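Local structure of uronate isomerase (Bacillus halodurans C-125, 3HK8) at residues T299-E304 against G323-M328; A167-D172 against E213-V218. The protein probably catalyses the zinc-dependent aldose-ketose isomerisation of uronic acids such as glucuronate and galacturonate. All blocks are in the same frame, centred on the assembly; numbering follows the deposited sequence.

How the interactions relate
Both interactions belong to the barrel of this amidohydrolase-type fold and come in series along the chain: 167-172 with 213-218 closes before 299-304 with 323-328 opens. Their centres lie 23 Å apart and their nearest atoms about 6 Å, without touching. They reach the same mixed sheet at different strands, interaction 2 through strand 169-170, interaction 1 through the end of strand 296-300 and the loop that follows strand 319-321. What joins them is D-arabinohydroxamic acid: Arg170 of interaction 2 binds its carboxylate, while Trp325 of interaction 1 binds its O2 hydroxyl. Two separate parts of the barrel thus contribute to binding one ligand beside the zinc site.

Interaction 1 (T299-E304 against G323-M328); sequences TMLSRE and GCWWFM. With HDL (D-arabinohydroxamic acid), chain C; CO3 (carbonate ion), chain D.
Leu301 swings CG to the side opposite its backbone nitrogen (chi1 -163°), which sends CD1 in among Trp325, Trp326 and Phe327, and the matching turn of Trp325 (chi1 -176°) lays its indole against this methyl. Leu301 CD1 sits over one indole face in a CH-pi contact, 4.2 Å from the centroid of the six-membered ring of Trp325. The same methyl approaches Trp326 CB at 3.5 Å and the Phe327 ring at CD2, while Leu301 CB lies against Trp325 CZ3. Thr299 crosses Trp325 at about a right angle, its CG2 near CE3. Farther along, the bent chain of Met328 brings its methyl CE to 3.4 Å from Leu301 O and close to Arg303 CB.

No direct hydrogen bond joins the segments; a water does so instead, donating to Thr299 OG1 and Met300 O and accepting from Trp325 N at 2.9 Å. Thr299 OG1 is also bonded to Phe322 O.

The indoles serve the active site. Trp325 NE1 donates to HDL O2 at 2.9 Å in an almost straight bond (177°), and its side chain lies about 4 Å from a zinc ion. Trp326 carries the ligand over one face, with HDL C4 3.6 Å above the plane, and has Phe327 CZ over the opposite face. This pair of tryptophans therefore forms part of the wall of the pocket. Trp326 NE1 donates a hydrogen bond to O3 of a carbonate ion, probably from the crystallisation liquor, at 2.8 Å.

The contact lies where strand 296-300 ends and the loop after strand 319-321 runs toward helix 331-345. Met258 of strand 255-262 touches Thr299 and Trp325, Val276 of strand 275-276 touches Leu301 and Phe327, and helix 331-345 packs on Met328 through Ile333 and Met337.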
# COMPACT_ATOMS: atom_id res chain seq x y z
N THR A 299 -27.32 0.88 6.34
CA THR A 299 -27.29 2.29 6.73
C THR A 299 -25.82 2.56 7.02
O THR A 299 -25.11 1.70 7.56
CB THR A 299 -28.16 2.58 7.98
OG1 THR A 299 -28.39 4.00 8.08
CG2 THR A 299 -27.46 2.11 9.26
N MET A 300 -25.34 3.74 6.65
CA MET A 300 -23.93 4.07 6.88
C MET A 300 -23.76 5.32 7.73
O MET A 300 -24.61 6.22 7.72
CB MET A 300 -23.21 4.17 5.53
CG MET A 300 -23.28 2.82 4.77
SD MET A 300 -22.41 2.73 3.21
CE MET A 300 -20.75 2.36 3.83
N LEU A 301 -22.67 5.35 8.48
CA LEU A 301 -22.40 6.45 9.40
C LEU A 301 -21.73 7.69 8.80
O LEU A 301 -21.96 8.80 9.27
CB LEU A 301 -21.57 5.92 10.57
CG LEU A 301 -21.47 6.74 11.85
CD1 LEU A 301 -22.87 7.04 12.39
CD2 LEU A 301 -20.65 5.95 12.88
N SER A 302 -20.90 7.51 7.78
CA SER A 302 -20.21 8.64 7.18
C SER A 302 -21.06 9.45 6.20
O SER A 302 -21.73 8.89 5.34
CB SER A 302 -18.94 8.16 6.47
OG SER A 302 -18.25 9.25 5.86
N ARG A 303 -21.01 10.77 6.34
CA ARG A 303 -21.75 11.66 5.44
C ARG A 303 -21.27 11.45 4.00
O ARG A 303 -22.03 11.59 3.04
CB ARG A 303 -21.53 13.12 5.83
CG ARG A 303 -22.32 14.10 4.98
CD ARG A 303 -21.82 15.53 5.13
NE ARG A 303 -22.62 16.46 4.35
CZ ARG A 303 -22.24 17.70 4.04
NH1 ARG A 303 -21.06 18.15 4.43
NH2 ARG A 303 -23.06 18.50 3.35
N GLU A 304 -19.99 11.12 3.86
CA GLU A 304 -19.37 10.92 2.55
C GLU A 304 -19.70 9.60 1.85
O GLU A 304 -19.27 9.38 0.71
CB GLU A 304 -17.84 11.07 2.68
CG GLU A 304 -17.36 12.50 2.95
CD GLU A 304 -17.87 13.07 4.27
OE1 GLU A 304 -17.72 12.41 5.32
OE2 GLU A 304 -18.40 14.21 4.26
N GLY A 323 -32.90 4.78 7.23
CA GLY A 323 -32.52 5.82 8.16
C GLY A 323 -31.35 6.76 7.97
O GLY A 323 -30.58 6.69 7.01
N CYS A 324 -31.25 7.67 8.93
CA CYS A 324 -30.19 8.66 9.02
C CYS A 324 -29.63 8.33 10.38
O CYS A 324 -30.09 8.82 11.41
CB CYS A 324 -30.78 10.06 8.95
SG CYS A 324 -31.71 10.29 7.40
N TRP A 325 -28.64 7.45 10.37
CA TRP A 325 -28.03 6.91 11.56
C TRP A 325 -27.04 7.72 12.40
O TRP A 325 -26.05 8.26 11.89
CB TRP A 325 -27.39 5.57 11.17
CG TRP A 325 -26.77 4.79 12.29
CD1 TRP A 325 -27.28 4.59 13.54
CD2 TRP A 325 -25.58 3.99 12.21
NE1 TRP A 325 -26.48 3.72 14.25
CE2 TRP A 325 -25.43 3.34 13.46
CE3 TRP A 325 -24.62 3.77 11.21
CZ2 TRP A 325 -24.36 2.48 13.73
CZ3 TRP A 325 -23.56 2.92 11.48
CH2 TRP A 325 -23.44 2.28 12.73
N TRP A 326 -27.35 7.81 13.70
CA TRP A 326 -26.48 8.42 14.69
C TRP A 326 -26.00 9.84 14.36
O TRP A 326 -26.74 10.82 14.52
CB TRP A 326 -25.28 7.48 14.84
CG TRP A 326 -24.53 7.47 16.13
CD1 TRP A 326 -24.43 8.47 17.05
CD2 TRP A 326 -23.65 6.43 16.57
NE1 TRP A 326 -23.54 8.12 18.05
CE2 TRP A 326 -23.05 6.87 17.77
CE3 TRP A 326 -23.32 5.16 16.06
CZ2 TRP A 326 -22.13 6.08 18.48
CZ3 TRP A 326 -22.40 4.38 16.77
CH2 TRP A 326 -21.82 4.85 17.97
N PHE A 327 -24.75 9.96 13.93
CA PHE A 327 -24.18 11.26 13.58
C PHE A 327 -24.82 11.87 12.33
O PHE A 327 -24.60 13.04 12.02
CB PHE A 327 -22.66 11.15 13.39
CG PHE A 327 -21.95 10.57 14.59
CD1 PHE A 327 -22.12 11.13 15.86
CD2 PHE A 327 -21.13 9.46 14.46
CE1 PHE A 327 -21.49 10.57 16.99
CE2 PHE A 327 -20.49 8.89 15.58
CZ PHE A 327 -20.68 9.46 16.84
N MET A 328 -25.61 11.06 11.62
CA MET A 328 -26.32 11.52 10.42
C MET A 328 -27.71 12.05 10.83
O MET A 328 -28.38 12.76 10.06
CB MET A 328 -26.53 10.36 9.43
CG MET A 328 -25.26 9.77 8.78
SD MET A 328 -24.45 10.86 7.59
CE MET A 328 -23.43 11.77 8.70
O1A HDL C . -26.88 0.23 16.85
C1 HDL C . -25.77 0.80 17.06
O1B HDL C . -24.66 0.22 17.04
C2 HDL C . -25.76 2.31 17.35
O2 HDL C . -27.03 2.87 16.98
C3 HDL C . -25.47 2.54 18.87
O3 HDL C . -26.55 2.07 19.68
C4 HDL C . -25.21 4.03 19.27
O4 HDL C . -24.48 4.10 20.50
C5 HDL C . -26.50 4.88 19.45
O5 HDL C . -26.80 5.40 20.53
N6 HDL C . -27.29 5.02 18.38
O6 HDL C . -26.95 5.80 17.32
C CO3 D . -22.04 10.50 20.80
O1 CO3 D . -21.26 11.45 20.36
O2 CO3 D . -22.70 10.67 21.91
O3 CO3 D . -22.12 9.37 20.15
O HOH W 1 -27.38 6.48 7.97

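Interaction 2 (A167-D172 against E213-V218); sequences AALRLD and ERMDPV. With HDL (D-arabinohydroxamic acid), chain C.
Ala167 and Val218 make the hydrogen bond of this contact: Val218 N donates to Ala167 O at 2.9 Å (158° at the hydrogen). Pro217 CA adds a CA-H...O contact to the same carbonyl at 3.1 Å, and Val218 CG2 also lies near this oxygen.

The apolar contacts flank this bond. Ala167 CB rests against Met215 CB at 3.9 Å, close also to Met215 O. Beyond CG the Met215 chain is extended (chi2 177°), which carries its sulfur out to Leu169, and the two side chains cross at about a right angle with Leu169 CD1 3.8 Å from Met215 SD. Pro217 CB packs beside Leu169 CB. Trp155 of helix 149-157 touches both Ala167 and Met215.

The charged side chains of 167-172, Arg170 and Asp172, take no part in the contact with 213-218. Bent at chi2 and chi3, Arg170 brings its guanidinium edge to the carboxylate of the bound hydroxamate, NH2 donating to HDL O1A at 2.6 Å. NH1 forms a salt bridge with Asp172 OD2 at 3.0 Å, its hydrogen bond weak; Asp172 OD2 is held by Ser223 OG. A leucine in place of Arg170 would remove the guanidinium, and the ligand carboxylate would probably be held less firmly on this side, with Asp172 losing its salt bridge.

The chemistry is thus divided: one backbone hydrogen bond and apolar side chains join the end of helix 198-215 to the chain entering strand 169-170, whereas the arginine on that strand, paired with a probably second-shell Asp172, offers a positive charge to an acidic ligand, consistent with a uronate substrate.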
# COMPACT_ATOMS: atom_id res chain seq x y z
N ALA A 167 -38.36 -8.66 17.52
CA ALA A 167 -36.96 -8.98 17.78
C ALA A 167 -36.06 -8.87 16.56
O ALA A 167 -36.49 -9.06 15.43
CB ALA A 167 -36.86 -10.39 18.37
N ALA A 168 -34.80 -8.55 16.82
CA ALA A 168 -33.78 -8.45 15.80
C ALA A 168 -32.54 -9.05 16.46
O ALA A 168 -32.13 -8.62 17.55
CB ALA A 168 -33.53 -7.00 15.40
N LEU A 169 -31.95 -10.06 15.82
CA LEU A 169 -30.78 -10.74 16.36
C LEU A 169 -29.47 -9.98 16.10
O LEU A 169 -28.94 -10.02 14.99
CB LEU A 169 -30.72 -12.16 15.76
CG LEU A 169 -29.56 -13.09 16.15
CD1 LEU A 169 -29.49 -13.29 17.66
CD2 LEU A 169 -29.75 -14.43 15.45
N ARG A 170 -28.97 -9.29 17.12
CA ARG A 170 -27.73 -8.53 17.01
C ARG A 170 -26.55 -9.48 17.18
O ARG A 170 -26.51 -10.24 18.15
CB ARG A 170 -27.68 -7.41 18.06
CG ARG A 170 -26.40 -6.58 18.01
CD ARG A 170 -26.19 -5.90 16.65
NE ARG A 170 -26.94 -4.66 16.56
CZ ARG A 170 -26.40 -3.44 16.65
NH1 ARG A 170 -25.09 -3.28 16.82
NH2 ARG A 170 -27.19 -2.37 16.60
N LEU A 171 -25.59 -9.41 16.27
CA LEU A 171 -24.46 -10.33 16.31
C LEU A 171 -23.03 -9.78 16.42
O LEU A 171 -22.07 -10.50 16.14
CB LEU A 171 -24.54 -11.24 15.09
CG LEU A 171 -25.82 -12.07 15.03
CD1 LEU A 171 -25.96 -12.72 13.66
CD2 LEU A 171 -25.80 -13.12 16.13
N ASP A 172 -22.88 -8.52 16.83
CA ASP A 172 -21.55 -7.91 16.95
C ASP A 172 -20.47 -8.77 17.62
O ASP A 172 -19.39 -8.94 17.07
CB ASP A 172 -21.67 -6.57 17.68
CG ASP A 172 -22.42 -5.52 16.86
OD1 ASP A 172 -23.19 -5.91 15.96
OD2 ASP A 172 -22.26 -4.31 17.13
N GLU A 213 -34.98 -19.40 16.07
CA GLU A 213 -36.15 -20.14 16.52
C GLU A 213 -36.72 -19.53 17.80
O GLU A 213 -37.93 -19.43 17.97
CB GLU A 213 -35.79 -21.60 16.76
CG GLU A 213 -36.94 -22.46 17.27
CD GLU A 213 -36.51 -23.89 17.57
OE1 GLU A 213 -35.94 -24.55 16.67
OE2 GLU A 213 -36.75 -24.36 18.71
N ARG A 214 -35.82 -19.13 18.70
CA ARG A 214 -36.23 -18.56 19.97
C ARG A 214 -36.75 -17.13 19.87
O ARG A 214 -37.73 -16.79 20.53
CB ARG A 214 -35.05 -18.62 20.95
CG ARG A 214 -35.42 -18.30 22.39
CD ARG A 214 -34.24 -18.49 23.35
NE ARG A 214 -33.79 -19.87 23.44
CZ ARG A 214 -32.69 -20.35 22.86
NH1 ARG A 214 -31.92 -19.56 22.13
NH2 ARG A 214 -32.36 -21.63 23.01
N MET A 215 -36.11 -16.29 19.06
CA MET A 215 -36.53 -14.89 18.91
C MET A 215 -37.50 -14.60 17.76
O MET A 215 -38.31 -13.68 17.85
CB MET A 215 -35.31 -13.98 18.69
CG MET A 215 -34.27 -13.93 19.81
SD MET A 215 -32.84 -12.86 19.34
CE MET A 215 -32.17 -12.53 20.96
N ASP A 216 -37.42 -15.38 16.69
CA ASP A 216 -38.24 -15.15 15.50
C ASP A 216 -37.99 -13.69 15.09
O ASP A 216 -38.92 -12.88 15.01
CB ASP A 216 -39.73 -15.35 15.79
CG ASP A 216 -40.59 -15.15 14.55
OD1 ASP A 216 -40.13 -15.51 13.45
OD2 ASP A 216 -41.72 -14.64 14.66
N PRO A 217 -36.72 -13.34 14.83
CA PRO A 217 -36.31 -11.99 14.44
C PRO A 217 -36.72 -11.59 13.03
O PRO A 217 -36.82 -12.43 12.14
CB PRO A 217 -34.80 -12.06 14.59
CG PRO A 217 -34.51 -13.42 14.08
CD PRO A 217 -35.58 -14.27 14.74
N VAL A 218 -36.94 -10.29 12.84
CA VAL A 218 -37.31 -9.78 11.53
C VAL A 218 -36.05 -9.68 10.67
O VAL A 218 -36.12 -9.63 9.45
CB VAL A 218 -38.03 -8.41 11.64
CG1 VAL A 218 -39.40 -8.62 12.26
CG2 VAL A 218 -37.22 -7.45 12.50
O1A HDL C . -26.88 0.23 16.85
C1 HDL C . -25.77 0.80 17.06
O1B HDL C . -24.66 0.22 17.04
C2 HDL C . -25.76 2.31 17.35
O2 HDL C . -27.03 2.87 16.98
C3 HDL C . -25.47 2.54 18.87
O3 HDL C . -26.55 2.07 19.68
C4 HDL C . -25.21 4.03 19.27
O4 HDL C . -24.48 4.10 20.50
C5 HDL C . -26.50 4.88 19.45
O5 HDL C . -26.80 5.40 20.53
N6 HDL C . -27.29 5.02 18.38
O6 HDL C . -26.95 5.80 17.32